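PDB 4FZR: SsfS6 from Streptomyces sp. SF2575, which belongs to the erythromycin biosynthesis protein CIII-like family and folds as a GT-B protein with two domains, each built round a parallel beta sheet. Local coordinates for residues Q216-V221 with Q291-A296; P228-T233 with L263-V268; I297-D302 with L317-P322. All blocks are in the same frame, centred on the assembly; numbering follows the deposited sequence.

Contact 1: Q216-V221 with Q291-A296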
loop_
_atom_site.group_PDB
_atom_site.type_symbol
_atom_site.label_atom_id
_atom_site.label_comp_id
_atom_site.label_asym_id
_atom_site.label_seq_id
_atom_site.Cartn_x
_atom_site.Cartn_y
_atom_site.Cartn_z
ATOM N N GLN A 216 13.091 7.276 1.864
ATOM C CA GLN A 216 13.378 8.491 1.123
ATOM C C GLN A 216 14.463 8.098 0.146
ATOM O O GLN A 216 15.641 8.096 0.488
ATOM C CB GLN A 216 13.851 9.643 2.001
ATOM C CG GLN A 216 14.394 10.773 1.157
ATOM C CD GLN A 216 14.502 12.083 1.898
ATOM O OE1 GLN A 216 13.787 12.333 2.869
ATOM N NE2 GLN A 216 15.407 12.937 1.437
ATOM N N VAL A 217 14.046 7.706 -1.054
ATOM C CA VAL A 217 14.977 7.252 -2.080
ATOM C C VAL A 217 16.200 8.159 -2.047
ATOM O O VAL A 217 16.180 9.257 -2.611
ATOM C CB VAL A 217 14.358 7.299 -3.490
ATOM C CG1 VAL A 217 15.285 6.627 -4.493
ATOM C CG2 VAL A 217 12.982 6.631 -3.513
ATOM N N PRO A 218 17.274 7.702 -1.383
ATOM C CA PRO A 218 18.398 8.590 -1.066
ATOM C C PRO A 218 18.959 9.302 -2.289
ATOM O O PRO A 218 18.729 8.880 -3.422
ATOM C CB PRO A 218 19.438 7.649 -0.439
ATOM C CG PRO A 218 19.012 6.271 -0.801
ATOM C CD PRO A 218 17.527 6.314 -0.962
ATOM N N SER A 219 19.684 10.387 -2.042
ATOM C CA SER A 219 20.221 11.224 -3.105
ATOM C C SER A 219 20.869 10.394 -4.206
ATOM O O SER A 219 20.355 10.310 -5.320
ATOM C CB SER A 219 21.249 12.197 -2.526
ATOM O OG SER A 219 21.952 12.873 -3.554
ATOM N N TRP A 220 21.999 9.778 -3.871
ATOM C CA TRP A 220 22.840 9.071 -4.838
ATOM C C TRP A 220 22.104 8.122 -5.785
ATOM O O TRP A 220 22.605 7.825 -6.868
ATOM C CB TRP A 220 23.952 8.310 -4.107
ATOM C CG TRP A 220 23.511 7.641 -2.838
ATOM C CD1 TRP A 220 23.463 8.199 -1.593
ATOM C CD2 TRP A 220 23.062 6.289 -2.688
ATOM N NE1 TRP A 220 23.010 7.281 -0.679
ATOM C CE2 TRP A 220 22.757 6.099 -1.326
ATOM C CE3 TRP A 220 22.888 5.219 -3.573
ATOM C CZ2 TRP A 220 22.289 4.887 -0.827
ATOM C CZ3 TRP A 220 22.421 4.015 -3.076
ATOM C CH2 TRP A 220 22.126 3.859 -1.715
ATOM N N VAL A 221 20.928 7.646 -5.393
ATOM C CA VAL A 221 20.178 6.725 -6.245
ATOM C C VAL A 221 19.766 7.395 -7.552
ATOM O O VAL A 221 19.764 6.762 -8.609
ATOM C CB VAL A 221 18.913 6.196 -5.551
ATOM C CG1 VAL A 221 18.189 5.207 -6.455
ATOM C CG2 VAL A 221 19.271 5.540 -4.233
ATOM N N GLN A 291 18.915 1.239 6.578
ATOM C CA GLN A 291 17.885 0.553 5.811
ATOM C C GLN A 291 17.411 1.426 4.656
ATOM O O GLN A 291 17.019 2.577 4.853
ATOM C CB GLN A 291 16.703 0.182 6.708
ATOM C CG GLN A 291 15.684 -0.734 6.042
ATOM C CD GLN A 291 16.277 -2.069 5.622
ATOM O OE1 GLN A 291 16.612 -2.274 4.455
ATOM N NE2 GLN A 291 16.403 -2.987 6.575
ATOM N N PHE A 292 17.453 0.871 3.449
ATOM C CA PHE A 292 17.022 1.590 2.258
ATOM C C PHE A 292 15.889 0.850 1.560
ATOM O O PHE A 292 15.762 -0.370 1.692
ATOM C CB PHE A 292 18.195 1.763 1.292
ATOM C CG PHE A 292 19.319 2.583 1.851
ATOM C CD1 PHE A 292 19.173 3.948 2.028
ATOM C CD2 PHE A 292 20.520 1.990 2.200
ATOM C CE1 PHE A 292 20.203 4.708 2.544
ATOM C CE2 PHE A 292 21.555 2.747 2.718
ATOM C CZ PHE A 292 21.393 4.108 2.889
ATOM N N PRO A 293 15.053 1.589 0.815
ATOM C CA PRO A 293 14.045 0.916 -0.008
ATOM C C PRO A 293 14.744 0.039 -1.036
ATOM O O PRO A 293 15.147 0.526 -2.093
ATOM C CB PRO A 293 13.307 2.076 -0.683
ATOM C CG PRO A 293 14.285 3.206 -0.676
ATOM C CD PRO A 293 15.063 3.046 0.595
ATOM N N LEU A 294 14.893 -1.243 -0.718
ATOM C CA LEU A 294 15.741 -2.128 -1.506
ATOM C C LEU A 294 15.318 -2.153 -2.973
ATOM O O LEU A 294 16.165 -2.165 -3.866
ATOM C CB LEU A 294 15.737 -3.542 -0.923
ATOM C CG LEU A 294 16.919 -4.419 -1.342
ATOM C CD1 LEU A 294 18.253 -3.716 -1.089
ATOM C CD2 LEU A 294 16.881 -5.751 -0.610
ATOM N N SER A 295 14.010 -2.160 -3.214
ATOM C CA SER A 295 13.472 -2.150 -4.574
ATOM C C SER A 295 13.675 -0.825 -5.311
ATOM O O SER A 295 13.570 -0.777 -6.536
ATOM C CB SER A 295 11.981 -2.515 -4.565
ATOM O OG SER A 295 11.259 -1.822 -3.555
ATOM N N ALA A 296 13.966 0.241 -4.572
ATOM C CA ALA A 296 14.164 1.557 -5.179
ATOM C C ALA A 296 15.647 1.881 -5.341
ATOM O O ALA A 296 16.027 2.706 -6.173
ATOM C CB ALA A 296 13.481 2.625 -4.348
#

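Contact 2: P228-T233 with L263-V268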
loop_
_atom_site.group_PDB
_atom_site.type_symbol
_atom_site.label_atom_id
_atom_site.label_comp_id
_atom_site.label_asym_id
_atom_site.label_seq_id
_atom_site.Cartn_x
_atom_site.Cartn_y
_atom_site.Cartn_z
ATOM N N PRO A 228 31.575 0.963 -10.408
ATOM C CA PRO A 228 30.782 -0.223 -10.060
ATOM C C PRO A 228 30.269 -0.174 -8.625
ATOM O O PRO A 228 31.058 0.038 -7.703
ATOM C CB PRO A 228 31.784 -1.368 -10.224
ATOM C CG PRO A 228 32.733 -0.884 -11.255
ATOM C CD PRO A 228 32.850 0.600 -11.053
ATOM N N ARG A 229 28.965 -0.367 -8.443
ATOM C CA ARG A 229 28.365 -0.287 -7.118
ATOM C C ARG A 229 27.851 -1.642 -6.650
ATOM O O ARG A 229 27.263 -2.397 -7.423
ATOM C CB ARG A 229 27.222 0.726 -7.115
ATOM C CG ARG A 229 26.672 1.020 -5.727
ATOM C CD ARG A 229 25.876 2.306 -5.691
ATOM N NE ARG A 229 26.535 3.385 -6.420
ATOM C CZ ARG A 229 25.986 4.575 -6.644
ATOM N NH1 ARG A 229 24.763 4.844 -6.199
ATOM N NH2 ARG A 229 26.659 5.500 -7.317
ATOM N N LEU A 230 28.077 -1.942 -5.375
ATOM C CA LEU A 230 27.655 -3.214 -4.808
ATOM C C LEU A 230 26.838 -3.000 -3.542
ATOM O O LEU A 230 27.176 -2.164 -2.703
ATOM C CB LEU A 230 28.875 -4.094 -4.513
ATOM C CG LEU A 230 28.635 -5.507 -3.974
ATOM C CD1 LEU A 230 29.804 -6.415 -4.356
ATOM C CD2 LEU A 230 28.441 -5.492 -2.460
ATOM N N CYS A 231 25.758 -3.764 -3.412
ATOM C CA CYS A 231 24.881 -3.659 -2.255
ATOM C C CYS A 231 24.955 -4.949 -1.440
ATOM O O CYS A 231 24.978 -6.043 -2.004
ATOM C CB CYS A 231 23.447 -3.367 -2.701
ATOM S SG CYS A 231 22.227 -3.534 -1.388
ATOM N N LEU A 232 24.982 -4.824 -0.115
ATOM C CA LEU A 232 25.314 -5.960 0.747
ATOM C C LEU A 232 24.125 -6.591 1.495
ATOM O O LEU A 232 24.061 -7.810 1.640
ATOM C CB LEU A 232 26.404 -5.555 1.744
ATOM C CG LEU A 232 27.028 -6.687 2.564
ATOM C CD1 LEU A 232 27.208 -7.956 1.730
ATOM C CD2 LEU A 232 28.357 -6.227 3.132
ATOM N N THR A 233 23.198 -5.773 1.976
ATOM C CA THR A 233 22.038 -6.279 2.726
ATOM C C THR A 233 22.364 -7.475 3.622
ATOM O O THR A 233 22.101 -8.625 3.260
ATOM C CB THR A 233 20.897 -6.706 1.790
ATOM O OG1 THR A 233 21.420 -7.523 0.736
ATOM C CG2 THR A 233 20.213 -5.494 1.202
ATOM N N LEU A 263 38.078 -4.615 -4.297
ATOM C CA LEU A 263 37.909 -5.251 -5.602
ATOM C C LEU A 263 37.486 -4.235 -6.662
ATOM O O LEU A 263 37.283 -4.586 -7.824
ATOM C CB LEU A 263 36.874 -6.376 -5.517
ATOM C CG LEU A 263 37.369 -7.710 -4.954
ATOM C CD1 LEU A 263 37.889 -7.553 -3.538
ATOM C CD2 LEU A 263 36.256 -8.746 -5.004
ATOM N N GLY A 264 37.350 -2.977 -6.254
ATOM C CA GLY A 264 36.975 -1.913 -7.169
ATOM C C GLY A 264 35.508 -1.546 -7.069
ATOM O O GLY A 264 34.931 -1.005 -8.012
ATOM N N PHE A 265 34.904 -1.834 -5.921
ATOM C CA PHE A 265 33.494 -1.531 -5.706
ATOM C C PHE A 265 33.312 -0.330 -4.784
ATOM O O PHE A 265 34.135 -0.075 -3.906
ATOM C CB PHE A 265 32.769 -2.732 -5.091
ATOM C CG PHE A 265 32.570 -3.885 -6.039
ATOM C CD1 PHE A 265 31.805 -3.739 -7.185
ATOM C CD2 PHE A 265 33.126 -5.122 -5.767
ATOM C CE1 PHE A 265 31.618 -4.803 -8.049
ATOM C CE2 PHE A 265 32.937 -6.188 -6.625
ATOM C CZ PHE A 265 32.183 -6.027 -7.765
ATOM N N GLU A 266 32.237 0.416 -5.010
ATOM C CA GLU A 266 31.717 1.329 -4.003
ATOM C C GLU A 266 30.536 0.632 -3.335
ATOM O O GLU A 266 29.576 0.249 -4.004
ATOM C CB GLU A 266 31.275 2.651 -4.627
ATOM C CG GLU A 266 30.654 3.611 -3.623
ATOM C CD GLU A 266 29.920 4.764 -4.280
ATOM O OE1 GLU A 266 29.510 4.627 -5.454
ATOM O OE2 GLU A 266 29.754 5.812 -3.620
ATOM N N VAL A 267 30.609 0.462 -2.019
ATOM C CA VAL A 267 29.653 -0.383 -1.309
ATOM C C VAL A 267 28.595 0.402 -0.543
ATOM O O VAL A 267 28.911 1.325 0.201
ATOM C CB VAL A 267 30.382 -1.315 -0.315
ATOM C CG1 VAL A 267 29.386 -2.027 0.594
ATOM C CG2 VAL A 267 31.236 -2.321 -1.069
ATOM N N VAL A 268 27.335 0.024 -0.731
ATOM C CA VAL A 268 26.262 0.508 0.127
ATOM C C VAL A 268 25.711 -0.686 0.898
ATOM O O VAL A 268 25.588 -1.783 0.352
ATOM C CB VAL A 268 25.133 1.202 -0.671
ATOM C CG1 VAL A 268 25.688 2.371 -1.476
ATOM C CG2 VAL A 268 24.427 0.214 -1.581
#

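Contact 3: I297-D302 with L317-P322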
loop_
_atom_site.group_PDB
_atom_site.type_symbol
_atom_site.label_atom_id
_atom_site.label_comp_id
_atom_site.label_asym_id
_atom_site.label_seq_id
_atom_site.Cartn_x
_atom_site.Cartn_y
_atom_site.Cartn_z
ATOM N N ILE A 297 16.474 1.230 -4.530
ATOM C CA ILE A 297 17.922 1.410 -4.575
ATOM C C ILE A 297 18.538 0.483 -5.621
ATOM O O ILE A 297 19.657 0.702 -6.084
ATOM C CB ILE A 297 18.556 1.096 -3.202
ATOM C CG1 ILE A 297 20.066 1.335 -3.226
ATOM C CG2 ILE A 297 18.270 -0.339 -2.802
ATOM C CD1 ILE A 297 20.771 0.816 -1.998
HETATM N N MSE A 298 17.786 -0.544 -5.998
HETATM C CA MSE A 298 18.291 -1.597 -6.873
HETATM C C MSE A 298 18.860 -1.072 -8.194
HETATM O O MSE A 298 19.950 -1.478 -8.603
HETATM C CB MSE A 298 17.187 -2.622 -7.148
HETATM C CG MSE A 298 17.699 -3.972 -7.609
HETATM SE SE MSE A 298 18.878 -4.800 -6.297
HETATM C CE MSE A 298 17.599 -5.079 -4.849
ATOM N N PRO A 299 18.128 -0.172 -8.870
ATOM C CA PRO A 299 18.620 0.337 -10.157
ATOM C C PRO A 299 19.999 0.984 -10.058
ATOM O O PRO A 299 20.715 1.063 -11.058
ATOM C CB PRO A 299 17.577 1.394 -10.536
ATOM C CG PRO A 299 16.342 0.998 -9.805
ATOM C CD PRO A 299 16.814 0.395 -8.516
ATOM N N ALA A 300 20.365 1.432 -8.862
ATOM C CA ALA A 300 21.581 2.218 -8.679
ATOM C C ALA A 300 22.838 1.381 -8.432
ATOM O O ALA A 300 23.834 1.910 -7.951
ATOM C CB ALA A 300 21.386 3.208 -7.537
ATOM N N CYS A 301 22.809 0.093 -8.763
ATOM C CA CYS A 301 23.980 -0.752 -8.529
ATOM C C CYS A 301 24.108 -1.924 -9.503
ATOM O O CYS A 301 23.185 -2.234 -10.254
ATOM C CB CYS A 301 23.994 -1.258 -7.083
ATOM S SG CYS A 301 22.495 -2.119 -6.578
ATOM N N ASP A 302 25.270 -2.570 -9.468
ATOM C CA ASP A 302 25.636 -3.570 -10.465
ATOM C C ASP A 302 25.855 -4.960 -9.867
ATOM O O ASP A 302 25.951 -5.942 -10.601
ATOM C CB ASP A 302 26.905 -3.118 -11.190
ATOM C CG ASP A 302 26.846 -1.661 -11.610
ATOM O OD1 ASP A 302 26.430 -1.387 -12.756
ATOM O OD2 ASP A 302 27.209 -0.790 -10.792
ATOM N N LEU A 317 16.452 -10.420 -9.393
ATOM C CA LEU A 317 16.077 -10.991 -10.682
ATOM C C LEU A 317 15.205 -10.027 -11.482
ATOM O O LEU A 317 15.482 -9.762 -12.653
ATOM C CB LEU A 317 15.345 -12.329 -10.497
ATOM C CG LEU A 317 16.192 -13.597 -10.344
ATOM C CD1 LEU A 317 15.297 -14.830 -10.313
ATOM C CD2 LEU A 317 17.210 -13.706 -11.466
ATOM N N SER A 318 14.159 -9.495 -10.855
ATOM C CA SER A 318 13.203 -8.652 -11.568
ATOM C C SER A 318 13.819 -7.321 -11.993
ATOM O O SER A 318 13.334 -6.666 -12.915
ATOM C CB SER A 318 11.946 -8.421 -10.721
ATOM O OG SER A 318 12.034 -7.251 -9.922
ATOM N N GLU A 319 14.893 -6.930 -11.318
ATOM C CA GLU A 319 15.603 -5.704 -11.662
ATOM C C GLU A 319 16.856 -5.969 -12.505
ATOM O O GLU A 319 17.590 -5.041 -12.842
ATOM C CB GLU A 319 15.963 -4.925 -10.391
ATOM C CG GLU A 319 14.825 -4.054 -9.869
ATOM C CD GLU A 319 14.461 -2.937 -10.828
ATOM O OE1 GLU A 319 15.289 -2.613 -11.707
ATOM O OE2 GLU A 319 13.346 -2.385 -10.707
ATOM N N GLY A 320 17.091 -7.233 -12.851
ATOM C CA GLY A 320 18.186 -7.595 -13.734
ATOM C C GLY A 320 19.553 -7.252 -13.172
ATOM O O GLY A 320 20.415 -6.735 -13.885
ATOM N N VAL A 321 19.753 -7.550 -11.892
ATOM C CA VAL A 321 21.027 -7.285 -11.230
ATOM C C VAL A 321 21.648 -8.603 -10.755
ATOM O O VAL A 321 21.028 -9.333 -9.974
ATOM C CB VAL A 321 20.848 -6.323 -10.029
ATOM C CG1 VAL A 321 22.183 -6.073 -9.338
ATOM C CG2 VAL A 321 20.228 -5.007 -10.487
ATOM N N PRO A 322 22.870 -8.916 -11.231
ATOM C CA PRO A 322 23.540 -10.165 -10.836
ATOM C C PRO A 322 23.751 -10.260 -9.325
ATOM O O PRO A 322 23.998 -9.244 -8.673
ATOM C CB PRO A 322 24.884 -10.107 -11.579
ATOM C CG PRO A 322 25.066 -8.679 -11.961
ATOM C CD PRO A 322 23.691 -8.121 -12.160
#

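Contact 1: Q216-V221 with Q291-A296
With CG of W220 set between its backbone N and carbonyl carbon (chi1 40°) and CG of F292 lying beside its own N (chi1 -63°), the two aromatic side chains meet in a T-shaped (edge-to-face) stack. The pair sits beside the second parallel sheet of the GT-B fold, where the short helix 219-222, just ahead of strand 229-231, faces the turn that joins strand 286-289 to helix 294-297. The indole offers its benzo edge: W220 CZ2 stands over one phenyl face, toward the rim, 3.9 Å from F292 CZ. The planes are 83° apart, close to a perpendicular T. P218 fills the angle between the rings. Its CG lies over a face of the indole and comes within 3.7 Å of F292 CD1, approaching the phenyl ring obliquely, while V221 CG2 covers the same indole face farther along. Next in the chain, P293 packs its ring against P218 and V217 and takes the N-cap position of helix 294-297, its O accepting the A296 N at 2.8 Å. On the other segment V221 N binds P218 O at 3.2 Å. Each turn keeps one backbone bond to itself, and the segments meet through side-chain carbons and the A296 carbonyl. W220 also rests on L287 and A288, and V217 reaches L47 of the second subunit, so the contact borders the dimer interface. A296 closes the row: its CB meets V217 CG2 at 4.1 Å, and its O is touched by V221 CG1 at 3.3 Å.

Contact 2: P228-T233 with L263-V268
G264 lies against P228, its carbonyl O 3.9 Å from P228 CB; its positive phi of 101° suits a glycine at the turn that enters strand 266-269. This strand and strand 229-231 are parallel neighbours in the six-stranded sheet of a Rossmann-like domain, joined through helix 253-259 in a beta-alpha-beta unit. F265 comes next. One face of its ring receives L230 CD1, a CH-pi contact 3.9 Å from that atom to the ring centroid, while P228 CB approaches obliquely and P228 O lies at the ring edge. C362 of helix 358-367 packs on both L230 and F265. At E266 the ladder begins: its N donates to P228 O at 3.0 Å in a nearly straight bond (172°), and its O accepts L230 N at the same length. The E266 and R229 side chains run side by side on the other face of the sheet, and E266 OE1 forms a long salt bridge of 3.4 Å to R229 NE, with the guanidinium and carboxylate planes 81° apart. V267 points to the L230 face, where the two side chains touch only loosely. V268 N gives the shortest bond, 2.9 Å to L230 O, and V268 O takes L232 N at 3.1 Å. V268 CG2 packs on C231 CB at 3.9 Å, and its other methyl, CG1, faces R229 CD. The four backbone bonds fix the register. L230 and F265 turn to helix 358-367; R229 and E266 share the other face with C231 and V268. There the single oxygen E266 OE1 stands obliquely near both NE and NH2 of R229, consistent with a mainly electrostatic pairing.

Contact 3: I297-D302 with L317-P322
V321 buries the most surface here, its two methyls dividing the work. CG1, anti to the backbone N (chi1 179°), lies 3.9 Å from the carbonyl carbon of D302, and CG2 reaches selenomethionine M298 CG at 4.0 Å. The contact belongs to a beta-alpha-beta unit of the GT-B fold: the loop 297-302 leads into strand 303-306, and helix 310-318 brings the chain back to the parallel strand 323-325, so both segments lie at the starting ends of these strands. M298 comes second. Its CG, anti to N, meets E319 CB and V321 CG2, then the chain bends at chi2 and chi3 and carries SE away. E319, third, crosses M298 obliquely with its aliphatic part: E319 CB is 3.4 Å from M298 CG, and E319 CG lies 3.9 Å from M298 CB. The carboxylate of E319 passes near the ring of P299, with OE1 4.2 Å from P299 CG. Helix 310-318 is closed by a Schellman motif in which G320, with phi 62°, is the first residue to leave helical angles; beyond it V321 faces the loop. V304 of strand 303-306 touches both M298 and V321. The D302 carboxylate turns elsewhere, bound to R225 by a salt bridge from OD1 and to the R229 N by OD2. Its main chain stays at the contact, where the D302 carbonyl O lies against CG and CD of the P322 ring, 3.2 Å from P322 CG and 3.5 Å from P322 CD.

All three contacts cluster in and around the second parallel sheet, on one side of the chain's centre. Centres are about 14 Å apart for contacts 1 and 2, and about 12 Å for contact 3 from either. Along the chain, contact 2 is nested in the loop closed by contact 1, and contact 3 follows directly where contact 1 ends. The side chain of W220 joins them, packing on R229 and V268 of contact 2 and on I297 of contact 3. R229 O probably accepts a hydrogen bond from D302 N, carrying the sheet from strand 229-231 to strand 303-306. Together they link helices 219-222 and 294-297, strands 229-231 and 266-269, and the loops before strands 303-306 and 323-325 within the domain of the second sheet.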